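Local coordinates for phosphoribosylformylglycinamidine synthase 2 (Thermus thermophilus, PDB 3VIU), which belongs to the AIR synthase-related (PurM-like) family of proteins, carrying two successive pairs of N- and C-terminal family domains, and here holds ADP and magnesium, at residues K239-A244 and E322-W327; Y148-G153 and R413-V418; A200-G205 and S304-V309. One frame throughout, in Å; residues are numbered along the deposited sequence.

Contacts 1 and 3 belong to one AIR synthase-related C-terminal domain, their centres about 14 Å apart. Their segments alternate along the chain: strand 196-201, helix 235-250, strand 307-312, helix 317-326. Contact 3 pairs the two strands and contact 1 packs the two helices on that sheet, where Phe324 and Leu241 meet Ala200 and Met308. Contact 2, centred about 20 Å from contact 1 and 22 Å from contact 3, joins segments lying before and after all of these, and reaches the second half of the protein. Helix 132-152 links it to the others: Tyr148 OH lies 2.7 Å from Glu306 OE2, a probable hydrogen bond, and Ile152 O packs against Lys239. The first pair's two domains touch here.

Contact 1 of 3, residues K239-A244 and E322-W327; sequences KLLMEA and EVFGRW
Ala244 and Leu240 of helix 235-250 meet Phe324 and Trp327 at the end of helix 317-326, the short segment axes approaching to 9.4 Å and running roughly antiparallel at 143°. The CA atoms of Ala244 and Phe324 are only 5.4 Å apart, a closeness that suits the small alanine. Its methyl carbon CB sits over the centre of the Phe324 ring, 3.6 Å from the centroid, in a CH-pi contact. Leu241 brings CD2 obliquely to the same ring, and CG1 of Val323 packs 3.4 Å from the carbonyl O of Ala244. Trp327 lays one face of its indole against the methylenes of Glu243, with CG of Glu243 3.4 Å from CZ3 of the ring. The Glu243 chain starts anti to its carbonyl carbon (chi1 -65°) and then bends, carrying the carboxylate past the indole to Lys239, whose NZ makes a salt bridge of 2.9 Å with OE2. Arg116 pairs with OE1, so glutamate serves here both as an apolar surface for the tryptophan and as a charge shared by two bases. On the Trp327 ring itself, NE1 bonds to Glu247, one turn beyond Glu243 on helix 235-250. Such packing of neighbouring antiparallel helices on one face of a mixed sheet builds the alpha/beta layers of this AIR synthase-related C-terminal domain.

Contact 2 of 3, residues Y148-G153 and R413-V418; sequences YGNAIG and RYDHQV
The carbonyl O of Asn150 accepts a hydrogen bond of 3.0 Å from His416 NE2, the N-H bent to 138° at the hydrogen. The acceptor belongs to the last turn of helix 132-152, in a PurM-like N-terminal domain, and the donor to the loop that leads into strand 422-424, the first strand of the second such domain's sheet. The contact therefore ties the helix end of one half of the protein to the entrance of the other. A helix would normally pair this carbonyl with the backbone four residues on, but the helix has ended by then, so a donor from outside can take its place. His416 meets it edge-on: the oxygen lies close to the imidazole plane, and NE2 approaches in the carbonyl plane, on a lone pair. The chi1 of -67° sets the ring anti to the histidine's own carbonyl carbon and directs it across to the helix end. Asn150 also reaches over with its side chain, whose amide group lies among the backbone of Arg413, Tyr414 and Asp415; the planes of this amide and the Asp415 carboxylate are only 26° apart. Further up the helix, the Tyr414 side chain packs on Val142, Ile145 and Ala146, an apolar surface that suits the body of a large aromatic residue, while Arg413 directs its charge to Asp724. Gly153 turns the chain out of the helix with a positive phi, a conformation in which a CB would be jammed against the carbonyl O of Ile152. CA of Gly153 lies over one face of the His416 ring, off-centre, 3.9 Å from the centroid.

Contact 3 of 3, residues A200-G205 and S304-V309; sequences AGAKTG and SQERMV
Thr204 and Arg307 cross at about a right angle, the threonine hydroxyl meeting the guanidinium near its edge. Arg307 NH1 gives OG1 of Thr204 a hydrogen bond of 2.8 Å, tilted somewhat from the guanidinium plane. A bend at chi3 (-57°) folds the arginine back along its own segment, where NE donates to Ser304 O at 2.9 Å from above that carbonyl's plane; NH2 goes to Ser302 O. Ser304 CB lies over one guanidinium face, while its OG turns to the other segment and accepts Gly205 N in a nearly straight bond of 3.0 Å. These bonds lie next to an antiparallel ladder: Ala200 and Met308 form a hydrogen-bonded pair, N of Met308 reaching O of Ala200 at 2.8 Å, and Ala202 N donates to Glu306 O. Glycine suits position 201, where a CB would run into Glu306 O and, at these backbone angles, into the carbonyl O of Ala200. Tyr199 and Ser302 bond respectively to the Thr204 and Ser304 hydroxyls. Arginine, with three donor groups, thus fixes the largely buried loops beyond the strand ends through backbone carbonyls and a hydroxyl, neutral acceptors that would probably spread its charge rather than cancel it.

Contact 1 of 3, residues K239-A244 and E322-W327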
ATOM      1  N   LYS A 239       7.445 -16.412 -12.329  1.00 23.46           N
ATOM      2  CA  LYS A 239       8.767 -15.922 -12.718  1.00 22.23           C
ATOM      3  C   LYS A 239       8.902 -15.979 -14.241  1.00 21.16           C
ATOM      4  O   LYS A 239       9.351 -15.025 -14.876  1.00 18.58           O
ATOM      5  CB  LYS A 239       9.853 -16.781 -12.061  1.00 22.90           C
ATOM      6  CG  LYS A 239      11.285 -16.433 -12.460  1.00 25.45           C
ATOM      7  CD  LYS A 239      11.726 -15.073 -11.935  1.00 27.59           C
ATOM      8  CE  LYS A 239      13.144 -14.733 -12.409  1.00 30.26           C
ATOM      9  NZ  LYS A 239      13.609 -13.371 -12.001  1.00 31.33           N
ATOM     10  N   LEU A 240       8.505 -17.109 -14.819  1.00 21.72           N
ATOM     11  CA  LEU A 240       8.568 -17.293 -16.268  1.00 21.47           C
ATOM     12  C   LEU A 240       7.674 -16.278 -16.973  1.00 20.48           C
ATOM     13  O   LEU A 240       8.067 -15.665 -17.969  1.00 18.68           O
ATOM     14  CB  LEU A 240       8.132 -18.720 -16.626  1.00 20.49           C
ATOM     15  CG  LEU A 240       9.231 -19.778 -16.828  1.00 22.76           C
ATOM     16  CD1 LEU A 240      10.440 -19.482 -15.955  1.00 19.14           C
ATOM     17  CD2 LEU A 240       8.659 -21.172 -16.543  1.00 20.76           C
ATOM     18  N   LEU A 241       6.473 -16.102 -16.434  1.00 20.32           N
ATOM     19  CA  LEU A 241       5.499 -15.175 -16.998  1.00 22.34           C
ATOM     20  C   LEU A 241       6.044 -13.758 -16.991  1.00 21.72           C
ATOM     21  O   LEU A 241       5.956 -13.040 -17.985  1.00 22.55           O
ATOM     22  CB  LEU A 241       4.206 -15.214 -16.188  1.00 21.36           C
ATOM     23  CG  LEU A 241       2.873 -15.215 -16.932  1.00 21.55           C
ATOM     24  CD1 LEU A 241       1.802 -14.683 -15.985  1.00 21.82           C
ATOM     25  CD2 LEU A 241       2.944 -14.355 -18.176  1.00 23.23           C
HETATM   26  N   MSE A 242       6.601 -13.370 -15.853  1.00 22.46           N
HETATM   27  CA  MSE A 242       7.176 -12.049 -15.666  1.00 24.18           C
HETATM   28  C   MSE A 242       8.303 -11.736 -16.664  1.00 24.60           C
HETATM   29  O   MSE A 242       8.290 -10.686 -17.313  1.00 24.25           O
HETATM   30  CB  MSE A 242       7.688 -11.927 -14.228  1.00 27.65           C
HETATM   31  CG  MSE A 242       8.366 -10.603 -13.885  1.00 33.43           C
HETATM   32 SE   MSE A 242       8.900 -10.529 -12.002  1.00 42.38          SE
HETATM   33  CE  MSE A 242      10.664 -11.323 -12.130  1.00 36.57           C
ATOM     34  N   GLU A 243       9.277 -12.638 -16.787  1.00 22.99           N
ATOM     35  CA  GLU A 243      10.394 -12.426 -17.710  1.00 22.08           C
ATOM     36  C   GLU A 243       9.935 -12.237 -19.152  1.00 21.20           C
ATOM     37  O   GLU A 243      10.385 -11.326 -19.846  1.00 20.46           O
ATOM     38  CB  GLU A 243      11.374 -13.598 -17.660  1.00 22.55           C
ATOM     39  CG  GLU A 243      12.093 -13.767 -16.339  1.00 24.76           C
ATOM     40  CD  GLU A 243      12.780 -12.498 -15.876  1.00 24.92           C
ATOM     41  OE1 GLU A 243      13.162 -11.680 -16.740  1.00 25.45           O
ATOM     42  OE2 GLU A 243      12.947 -12.329 -14.647  1.00 26.28           O
ATOM     43  N   ALA A 244       9.037 -13.106 -19.598  1.00 21.41           N
ATOM     44  CA  ALA A 244       8.529 -13.046 -20.960  1.00 21.00           C
ATOM     45  C   ALA A 244       7.815 -11.734 -21.237  1.00 21.07           C
ATOM     46  O   ALA A 244       8.086 -11.067 -22.243  1.00 21.13           O
ATOM     47  CB  ALA A 244       7.586 -14.211 -21.213  1.00 21.92           C
ATOM     48  N   GLU A 322       8.018 -15.963 -30.129  1.00 25.26           N
ATOM     49  CA  GLU A 322       9.395 -16.365 -29.887  1.00 26.70           C
ATOM     50  C   GLU A 322       9.864 -15.919 -28.511  1.00 25.74           C
ATOM     51  O   GLU A 322      10.548 -16.671 -27.809  1.00 24.78           O
ATOM     52  CB  GLU A 322      10.300 -15.821 -30.999  1.00 27.66           C
ATOM     53  CG  GLU A 322       9.966 -16.463 -32.352  1.00 32.74           C
ATOM     54  CD  GLU A 322      10.818 -15.961 -33.500  1.00 33.95           C
ATOM     55  OE1 GLU A 322      10.590 -16.419 -34.641  1.00 34.92           O
ATOM     56  OE2 GLU A 322      11.709 -15.115 -33.267  1.00 35.63           O
ATOM     57  N   VAL A 323       9.486 -14.708 -28.117  1.00 24.30           N
ATOM     58  CA  VAL A 323       9.856 -14.223 -26.800  1.00 23.52           C
ATOM     59  C   VAL A 323       9.401 -15.240 -25.759  1.00 24.15           C
ATOM     60  O   VAL A 323      10.189 -15.664 -24.917  1.00 24.33           O
ATOM     61  CB  VAL A 323       9.206 -12.866 -26.480  1.00 22.72           C
ATOM     62  CG1 VAL A 323       9.412 -12.531 -25.006  1.00 23.95           C
ATOM     63  CG2 VAL A 323       9.829 -11.780 -27.335  1.00 23.54           C
ATOM     64  N   PHE A 324       8.137 -15.644 -25.823  1.00 24.67           N
ATOM     65  CA  PHE A 324       7.636 -16.613 -24.861  1.00 26.87           C
ATOM     66  C   PHE A 324       8.255 -17.977 -25.067  1.00 27.64           C
ATOM     67  O   PHE A 324       8.447 -18.722 -24.111  1.00 28.71           O
ATOM     68  CB  PHE A 324       6.110 -16.698 -24.920  1.00 25.94           C
ATOM     69  CG  PHE A 324       5.433 -15.581 -24.197  1.00 26.88           C
ATOM     70  CD1 PHE A 324       5.618 -14.264 -24.603  1.00 26.29           C
ATOM     71  CD2 PHE A 324       4.662 -15.832 -23.071  1.00 26.30           C
ATOM     72  CE1 PHE A 324       5.052 -13.219 -23.897  1.00 27.68           C
ATOM     73  CE2 PHE A 324       4.091 -14.794 -22.355  1.00 26.31           C
ATOM     74  CZ  PHE A 324       4.283 -13.484 -22.766  1.00 28.40           C
ATOM     75  N   GLY A 325       8.571 -18.303 -26.315  1.00 28.97           N
ATOM     76  CA  GLY A 325       9.197 -19.584 -26.588  1.00 28.70           C
ATOM     77  C   GLY A 325      10.522 -19.660 -25.845  1.00 28.51           C
ATOM     78  O   GLY A 325      10.863 -20.687 -25.263  1.00 27.38           O
ATOM     79  N   ARG A 326      11.263 -18.555 -25.856  1.00 28.44           N
ATOM     80  CA  ARG A 326      12.552 -18.494 -25.178  1.00 29.64           C
ATOM     81  C   ARG A 326      12.443 -18.766 -23.678  1.00 29.72           C
ATOM     82  O   ARG A 326      13.362 -19.332 -23.077  1.00 29.28           O
ATOM     83  CB  ARG A 326      13.213 -17.132 -25.409  1.00 29.71           C
ATOM     84  CG  ARG A 326      13.773 -16.954 -26.807  1.00 30.26           C
ATOM     85  CD  ARG A 326      14.803 -15.841 -26.838  1.00 30.12           C
ATOM     86  NE  ARG A 326      14.206 -14.513 -26.931  1.00 31.08           N
ATOM     87  CZ  ARG A 326      13.670 -14.014 -28.039  1.00 30.46           C
ATOM     88  NH1 ARG A 326      13.653 -14.735 -29.153  1.00 31.10           N
ATOM     89  NH2 ARG A 326      13.161 -12.788 -28.037  1.00 31.07           N
ATOM     90  N   TRP A 327      11.328 -18.363 -23.071  1.00 28.32           N
ATOM     91  CA  TRP A 327      11.129 -18.594 -21.641  1.00 27.38           C
ATOM     92  C   TRP A 327      10.309 -19.855 -21.363  1.00 27.09           C
ATOM     93  O   TRP A 327       9.788 -20.042 -20.268  1.00 26.09           O
ATOM     94  CB  TRP A 327      10.479 -17.371 -20.984  1.00 25.11           C
ATOM     95  CG  TRP A 327      11.391 -16.187 -20.982  1.00 24.76           C
ATOM     96  CD1 TRP A 327      11.480 -15.212 -21.939  1.00 23.34           C
ATOM     97  CD2 TRP A 327      12.427 -15.908 -20.029  1.00 23.41           C
ATOM     98  NE1 TRP A 327      12.509 -14.351 -21.645  1.00 20.88           N
ATOM     99  CE2 TRP A 327      13.107 -14.753 -20.478  1.00 22.53           C
ATOM    100  CE3 TRP A 327      12.850 -16.526 -18.841  1.00 24.06           C
ATOM    101  CZ2 TRP A 327      14.193 -14.198 -19.779  1.00 22.84           C
ATOM    102  CZ3 TRP A 327      13.931 -15.976 -18.145  1.00 22.28           C
ATOM    103  CH2 TRP A 327      14.589 -14.822 -18.620  1.00 21.76           C
TER

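Contact 2 of 3, residues Y148-G153 and R413-V418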
ATOM      1  N   TYR A 148       5.383 -16.790  -2.048  1.00 20.23           N
ATOM      2  CA  TYR A 148       5.331 -16.257  -3.396  1.00 19.61           C
ATOM      3  C   TYR A 148       6.520 -15.377  -3.732  1.00 18.43           C
ATOM      4  O   TYR A 148       7.183 -15.581  -4.747  1.00 16.70           O
ATOM      5  CB  TYR A 148       4.031 -15.482  -3.611  1.00 17.77           C
ATOM      6  CG  TYR A 148       3.600 -15.482  -5.051  1.00 16.57           C
ATOM      7  CD1 TYR A 148       4.207 -14.645  -5.978  1.00 17.17           C
ATOM      8  CD2 TYR A 148       2.632 -16.378  -5.505  1.00 16.03           C
ATOM      9  CE1 TYR A 148       3.860 -14.701  -7.330  1.00 18.79           C
ATOM     10  CE2 TYR A 148       2.283 -16.443  -6.844  1.00 17.28           C
ATOM     11  CZ  TYR A 148       2.900 -15.606  -7.750  1.00 16.89           C
ATOM     12  OH  TYR A 148       2.575 -15.685  -9.075  1.00 19.74           O
ATOM     13  N   GLY A 149       6.781 -14.403  -2.871  1.00 19.28           N
ATOM     14  CA  GLY A 149       7.882 -13.483  -3.086  1.00 19.55           C
ATOM     15  C   GLY A 149       9.248 -14.126  -3.160  1.00 20.88           C
ATOM     16  O   GLY A 149      10.045 -13.787  -4.032  1.00 21.89           O
ATOM     17  N   ASN A 150       9.537 -15.046  -2.249  1.00 21.42           N
ATOM     18  CA  ASN A 150      10.831 -15.710  -2.262  1.00 24.21           C
ATOM     19  C   ASN A 150      10.986 -16.582  -3.497  1.00 24.66           C
ATOM     20  O   ASN A 150      12.086 -16.712  -4.040  1.00 25.20           O
ATOM     21  CB  ASN A 150      11.012 -16.553  -1.003  1.00 26.95           C
ATOM     22  CG  ASN A 150      11.240 -15.701   0.242  1.00 29.43           C
ATOM     23  OD1 ASN A 150      11.336 -16.227   1.349  1.00 31.19           O
ATOM     24  ND2 ASN A 150      11.334 -14.381   0.061  1.00 29.37           N
ATOM     25  N   ALA A 151       9.885 -17.173  -3.946  1.00 23.26           N
ATOM     26  CA  ALA A 151       9.922 -18.025  -5.121  1.00 21.10           C
ATOM     27  C   ALA A 151      10.029 -17.225  -6.418  1.00 20.35           C
ATOM     28  O   ALA A 151      10.690 -17.666  -7.357  1.00 20.51           O
ATOM     29  CB  ALA A 151       8.695 -18.915  -5.161  1.00 19.37           C
ATOM     30  N   ILE A 152       9.401 -16.052  -6.480  1.00 18.00           N
ATOM     31  CA  ILE A 152       9.454 -15.271  -7.711  1.00 16.59           C
ATOM     32  C   ILE A 152      10.646 -14.329  -7.811  1.00 15.43           C
ATOM     33  O   ILE A 152      10.885 -13.749  -8.860  1.00 14.71           O
ATOM     34  CB  ILE A 152       8.135 -14.476  -7.952  1.00 17.89           C
ATOM     35  CG1 ILE A 152       8.018 -14.128  -9.443  1.00 18.04           C
ATOM     36  CG2 ILE A 152       8.115 -13.196  -7.124  1.00 16.73           C
ATOM     37  CD1 ILE A 152       6.603 -13.840  -9.904  1.00 16.58           C
ATOM     38  N   GLY A 153      11.396 -14.181  -6.723  1.00 15.44           N
ATOM     39  CA  GLY A 153      12.572 -13.326  -6.752  1.00 14.92           C
ATOM     40  C   GLY A 153      12.382 -11.850  -6.452  1.00 16.10           C
ATOM     41  O   GLY A 153      13.234 -11.038  -6.804  1.00 18.39           O
ATOM     42  N   ARG A 413      11.864 -13.770   7.049  1.00 37.05           N
ATOM     43  CA  ARG A 413      11.277 -14.826   6.234  1.00 36.82           C
ATOM     44  C   ARG A 413      11.550 -14.539   4.766  1.00 38.35           C
ATOM     45  O   ARG A 413      11.519 -15.442   3.934  1.00 38.27           O
ATOM     46  CB  ARG A 413       9.757 -14.889   6.434  1.00 35.94           C
ATOM     47  CG  ARG A 413       9.285 -15.245   7.828  1.00 34.13           C
ATOM     48  CD  ARG A 413       9.743 -16.636   8.218  1.00 33.91           C
ATOM     49  NE  ARG A 413       9.158 -17.051   9.484  1.00 33.29           N
ATOM     50  CZ  ARG A 413       7.854 -17.179   9.690  1.00 33.50           C
ATOM     51  NH1 ARG A 413       7.004 -16.922   8.712  1.00 34.81           N
ATOM     52  NH2 ARG A 413       7.400 -17.566  10.874  1.00 36.01           N
ATOM     53  N   TYR A 414      11.823 -13.274   4.454  1.00 39.96           N
ATOM     54  CA  TYR A 414      12.051 -12.856   3.075  1.00 42.30           C
ATOM     55  C   TYR A 414      13.519 -12.628   2.699  1.00 43.31           C
ATOM     56  O   TYR A 414      14.316 -12.153   3.512  1.00 42.88           O
ATOM     57  CB  TYR A 414      11.264 -11.568   2.796  1.00 42.70           C
ATOM     58  CG  TYR A 414       9.917 -11.477   3.497  1.00 42.64           C
ATOM     59  CD1 TYR A 414       8.989 -12.522   3.423  1.00 42.30           C
ATOM     60  CD2 TYR A 414       9.558 -10.328   4.206  1.00 42.82           C
ATOM     61  CE1 TYR A 414       7.733 -12.421   4.037  1.00 41.95           C
ATOM     62  CE2 TYR A 414       8.308 -10.214   4.823  1.00 41.94           C
ATOM     63  CZ  TYR A 414       7.400 -11.263   4.734  1.00 43.45           C
ATOM     64  OH  TYR A 414       6.160 -11.144   5.331  1.00 41.72           O
ATOM     65  N   ASP A 415      13.861 -12.969   1.457  1.00 44.20           N
ATOM     66  CA  ASP A 415      15.217 -12.777   0.944  1.00 45.93           C
ATOM     67  C   ASP A 415      15.186 -12.071  -0.411  1.00 45.64           C
ATOM     68  O   ASP A 415      14.140 -11.590  -0.841  1.00 45.08           O
ATOM     69  CB  ASP A 415      15.969 -14.118   0.838  1.00 48.28           C
ATOM     70  CG  ASP A 415      15.126 -15.232   0.224  1.00 50.10           C
ATOM     71  OD1 ASP A 415      14.710 -15.106  -0.945  1.00 51.62           O
ATOM     72  OD2 ASP A 415      14.886 -16.247   0.914  1.00 50.87           O
ATOM     73  N   HIS A 416      16.339 -12.001  -1.069  1.00 45.91           N
ATOM     74  CA  HIS A 416      16.468 -11.348  -2.371  1.00 45.70           C
ATOM     75  C   HIS A 416      16.602  -9.832  -2.276  1.00 45.93           C
ATOM     76  O   HIS A 416      16.168  -9.114  -3.177  1.00 45.28           O
ATOM     77  CB  HIS A 416      15.278 -11.673  -3.276  1.00 45.65           C
ATOM     78  CG  HIS A 416      15.210 -13.106  -3.700  1.00 46.30           C
ATOM     79  ND1 HIS A 416      16.239 -13.733  -4.371  1.00 46.88           N
ATOM     80  CD2 HIS A 416      14.229 -14.029  -3.565  1.00 45.88           C
ATOM     81  CE1 HIS A 416      15.893 -14.981  -4.631  1.00 46.79           C
ATOM     82  NE2 HIS A 416      14.679 -15.186  -4.152  1.00 47.01           N
ATOM     83  N   GLN A 417      17.193  -9.339  -1.195  1.00 46.46           N
ATOM     84  CA  GLN A 417      17.375  -7.899  -1.052  1.00 47.88           C
ATOM     85  C   GLN A 417      18.278  -7.374  -2.170  1.00 48.34           C
ATOM     86  O   GLN A 417      18.206  -6.198  -2.535  1.00 47.56           O
ATOM     87  CB  GLN A 417      17.982  -7.557   0.309  1.00 47.47           C
ATOM     88  CG  GLN A 417      17.069  -7.858   1.476  1.00 49.52           C
ATOM     89  CD  GLN A 417      16.991  -9.337   1.800  1.00 50.89           C
ATOM     90  OE1 GLN A 417      16.114  -9.769   2.546  1.00 52.23           O
ATOM     91  NE2 GLN A 417      17.917 -10.120   1.252  1.00 51.81           N
ATOM     92  N   VAL A 418      19.118  -8.257  -2.707  1.00 48.41           N
ATOM     93  CA  VAL A 418      20.033  -7.909  -3.792  1.00 49.13           C
ATOM     94  C   VAL A 418      19.570  -8.513  -5.118  1.00 49.15           C
ATOM     95  O   VAL A 418      19.556  -9.735  -5.278  1.00 49.69           O
ATOM     96  CB  VAL A 418      21.453  -8.414  -3.501  1.00 49.36           C
ATOM     97  CG1 VAL A 418      22.362  -8.112  -4.686  1.00 50.06           C
ATOM     98  CG2 VAL A 418      21.983  -7.758  -2.237  1.00 49.36           C
TER

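Contact 3 of 3, residues A200-G205 and S304-V309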
ATOM      1  N   ALA A 200      -1.324 -15.925 -22.422  1.00 20.14           N
ATOM      2  CA  ALA A 200      -0.140 -16.640 -21.958  1.00 19.39           C
ATOM      3  C   ALA A 200      -0.212 -16.910 -20.461  1.00 17.58           C
ATOM      4  O   ALA A 200      -0.858 -16.175 -19.726  1.00 17.30           O
ATOM      5  CB  ALA A 200       1.101 -15.842 -22.275  1.00 19.73           C
ATOM      6  N   GLY A 201       0.459 -17.966 -20.019  1.00 17.51           N
ATOM      7  CA  GLY A 201       0.450 -18.315 -18.608  1.00 19.11           C
ATOM      8  C   GLY A 201      -0.273 -19.620 -18.320  1.00 19.24           C
ATOM      9  O   GLY A 201      -0.373 -20.480 -19.184  1.00 19.23           O
ATOM     10  N   ALA A 202      -0.775 -19.767 -17.101  1.00 20.24           N
ATOM     11  CA  ALA A 202      -1.492 -20.971 -16.701  1.00 21.46           C
ATOM     12  C   ALA A 202      -2.758 -21.160 -17.535  1.00 22.63           C
ATOM     13  O   ALA A 202      -3.246 -20.222 -18.167  1.00 22.25           O
ATOM     14  CB  ALA A 202      -1.861 -20.888 -15.219  1.00 20.10           C
ATOM     15  N   LYS A 203      -3.286 -22.378 -17.536  1.00 22.83           N
ATOM     16  CA  LYS A 203      -4.502 -22.657 -18.276  1.00 25.02           C
ATOM     17  C   LYS A 203      -5.698 -22.328 -17.378  1.00 24.15           C
ATOM     18  O   LYS A 203      -5.610 -22.426 -16.158  1.00 24.68           O
ATOM     19  CB  LYS A 203      -4.528 -24.119 -18.744  1.00 27.53           C
ATOM     20  CG  LYS A 203      -4.047 -25.134 -17.729  1.00 36.20           C
ATOM     21  CD  LYS A 203      -2.528 -25.092 -17.548  1.00 41.19           C
ATOM     22  CE  LYS A 203      -2.075 -25.997 -16.399  1.00 44.07           C
ATOM     23  NZ  LYS A 203      -2.490 -27.433 -16.564  1.00 44.66           N
ATOM     24  N   THR A 204      -6.803 -21.910 -17.987  1.00 22.33           N
ATOM     25  CA  THR A 204      -8.000 -21.539 -17.238  1.00 20.95           C
ATOM     26  C   THR A 204      -8.748 -22.721 -16.639  1.00 21.20           C
ATOM     27  O   THR A 204      -9.154 -23.640 -17.357  1.00 18.93           O
ATOM     28  CB  THR A 204      -8.981 -20.750 -18.129  1.00 19.44           C
ATOM     29  OG1 THR A 204      -8.354 -19.543 -18.563  1.00 20.76           O
ATOM     30  CG2 THR A 204     -10.247 -20.412 -17.372  1.00 16.03           C
ATOM     31  N   GLY A 205      -8.932 -22.675 -15.321  1.00 20.47           N
ATOM     32  CA  GLY A 205      -9.651 -23.724 -14.620  1.00 22.15           C
ATOM     33  C   GLY A 205     -10.855 -23.168 -13.872  1.00 24.33           C
ATOM     34  O   GLY A 205     -11.214 -22.001 -14.033  1.00 24.00           O
ATOM     35  N   SER A 304      -8.360 -17.814 -12.447  1.00 18.79           N
ATOM     36  CA  SER A 304      -7.156 -18.621 -12.277  1.00 19.83           C
ATOM     37  C   SER A 304      -5.943 -17.703 -12.288  1.00 19.31           C
ATOM     38  O   SER A 304      -5.902 -16.740 -13.044  1.00 19.29           O
ATOM     39  CB  SER A 304      -7.050 -19.659 -13.392  1.00 18.80           C
ATOM     40  OG  SER A 304      -8.133 -20.573 -13.322  1.00 18.06           O
ATOM     41  N   GLN A 305      -4.967 -18.011 -11.439  1.00 20.72           N
ATOM     42  CA  GLN A 305      -3.752 -17.214 -11.306  1.00 23.44           C
ATOM     43  C   GLN A 305      -2.793 -17.307 -12.484  1.00 23.43           C
ATOM     44  O   GLN A 305      -2.932 -18.170 -13.356  1.00 22.99           O
ATOM     45  CB  GLN A 305      -2.999 -17.605 -10.033  1.00 25.20           C
ATOM     46  CG  GLN A 305      -3.806 -17.486  -8.753  1.00 28.39           C
ATOM     47  CD  GLN A 305      -4.215 -16.063  -8.453  1.00 29.13           C
ATOM     48  OE1 GLN A 305      -3.381 -15.163  -8.398  1.00 30.49           O
ATOM     49  NE2 GLN A 305      -5.506 -15.855  -8.248  1.00 32.87           N
ATOM     50  N   GLU A 306      -1.809 -16.411 -12.465  1.00 23.28           N
ATOM     51  CA  GLU A 306      -0.771 -16.290 -13.487  1.00 24.57           C
ATOM     52  C   GLU A 306      -1.225 -16.386 -14.939  1.00 24.90           C
ATOM     53  O   GLU A 306      -0.691 -17.179 -15.719  1.00 25.93           O
ATOM     54  CB  GLU A 306       0.378 -17.286 -13.244  1.00 24.43           C
ATOM     55  CG  GLU A 306       0.053 -18.458 -12.358  1.00 28.42           C
ATOM     56  CD  GLU A 306       0.155 -18.143 -10.872  1.00 29.39           C
ATOM     57  OE1 GLU A 306      -0.318 -18.980 -10.079  1.00 32.96           O
ATOM     58  OE2 GLU A 306       0.705 -17.084 -10.493  1.00 26.88           O
ATOM     59  N   ARG A 307      -2.210 -15.568 -15.297  1.00 24.18           N
ATOM     60  CA  ARG A 307      -2.709 -15.516 -16.668  1.00 24.50           C
ATOM     61  C   ARG A 307      -2.465 -14.096 -17.168  1.00 25.56           C
ATOM     62  O   ARG A 307      -2.598 -13.130 -16.411  1.00 22.73           O
ATOM     63  CB  ARG A 307      -4.195 -15.869 -16.731  1.00 21.27           C
ATOM     64  CG  ARG A 307      -4.473 -17.357 -16.624  1.00 19.87           C
ATOM     65  CD  ARG A 307      -5.945 -17.617 -16.823  1.00 18.64           C
ATOM     66  NE  ARG A 307      -6.742 -16.870 -15.855  1.00 17.20           N
ATOM     67  CZ  ARG A 307      -8.059 -16.710 -15.934  1.00 16.46           C
ATOM     68  NH1 ARG A 307      -8.739 -17.245 -16.942  1.00 13.20           N
ATOM     69  NH2 ARG A 307      -8.693 -16.004 -15.008  1.00 14.06           N
HETATM   70  N   MSE A 308      -2.111 -13.973 -18.442  1.00 27.94           N
HETATM   71  CA  MSE A 308      -1.789 -12.673 -19.010  1.00 30.95           C
HETATM   72  C   MSE A 308      -2.329 -12.482 -20.431  1.00 30.19           C
HETATM   73  O   MSE A 308      -2.295 -13.397 -21.255  1.00 29.00           O
HETATM   74  CB  MSE A 308      -0.261 -12.515 -19.018  1.00 37.03           C
HETATM   75  CG  MSE A 308       0.246 -11.088 -19.040  1.00 47.23           C
HETATM   76 SE   MSE A 308       0.117 -10.250 -17.285  1.00 63.85          SE
HETATM   77  CE  MSE A 308       1.936 -10.542 -16.661  1.00 57.45           C
ATOM     78  N   VAL A 309      -2.816 -11.277 -20.710  1.00 28.91           N
ATOM     79  CA  VAL A 309      -3.329 -10.920 -22.026  1.00 28.63           C
ATOM     80  C   VAL A 309      -2.304  -9.998 -22.704  1.00 27.83           C
ATOM     81  O   VAL A 309      -1.832  -9.042 -22.087  1.00 26.51           O
ATOM     82  CB  VAL A 309      -4.678 -10.170 -21.909  1.00 29.98           C
ATOM     83  CG1 VAL A 309      -5.047  -9.539 -23.234  1.00 30.80           C
ATOM     84  CG2 VAL A 309      -5.768 -11.136 -21.478  1.00 30.65           C
TER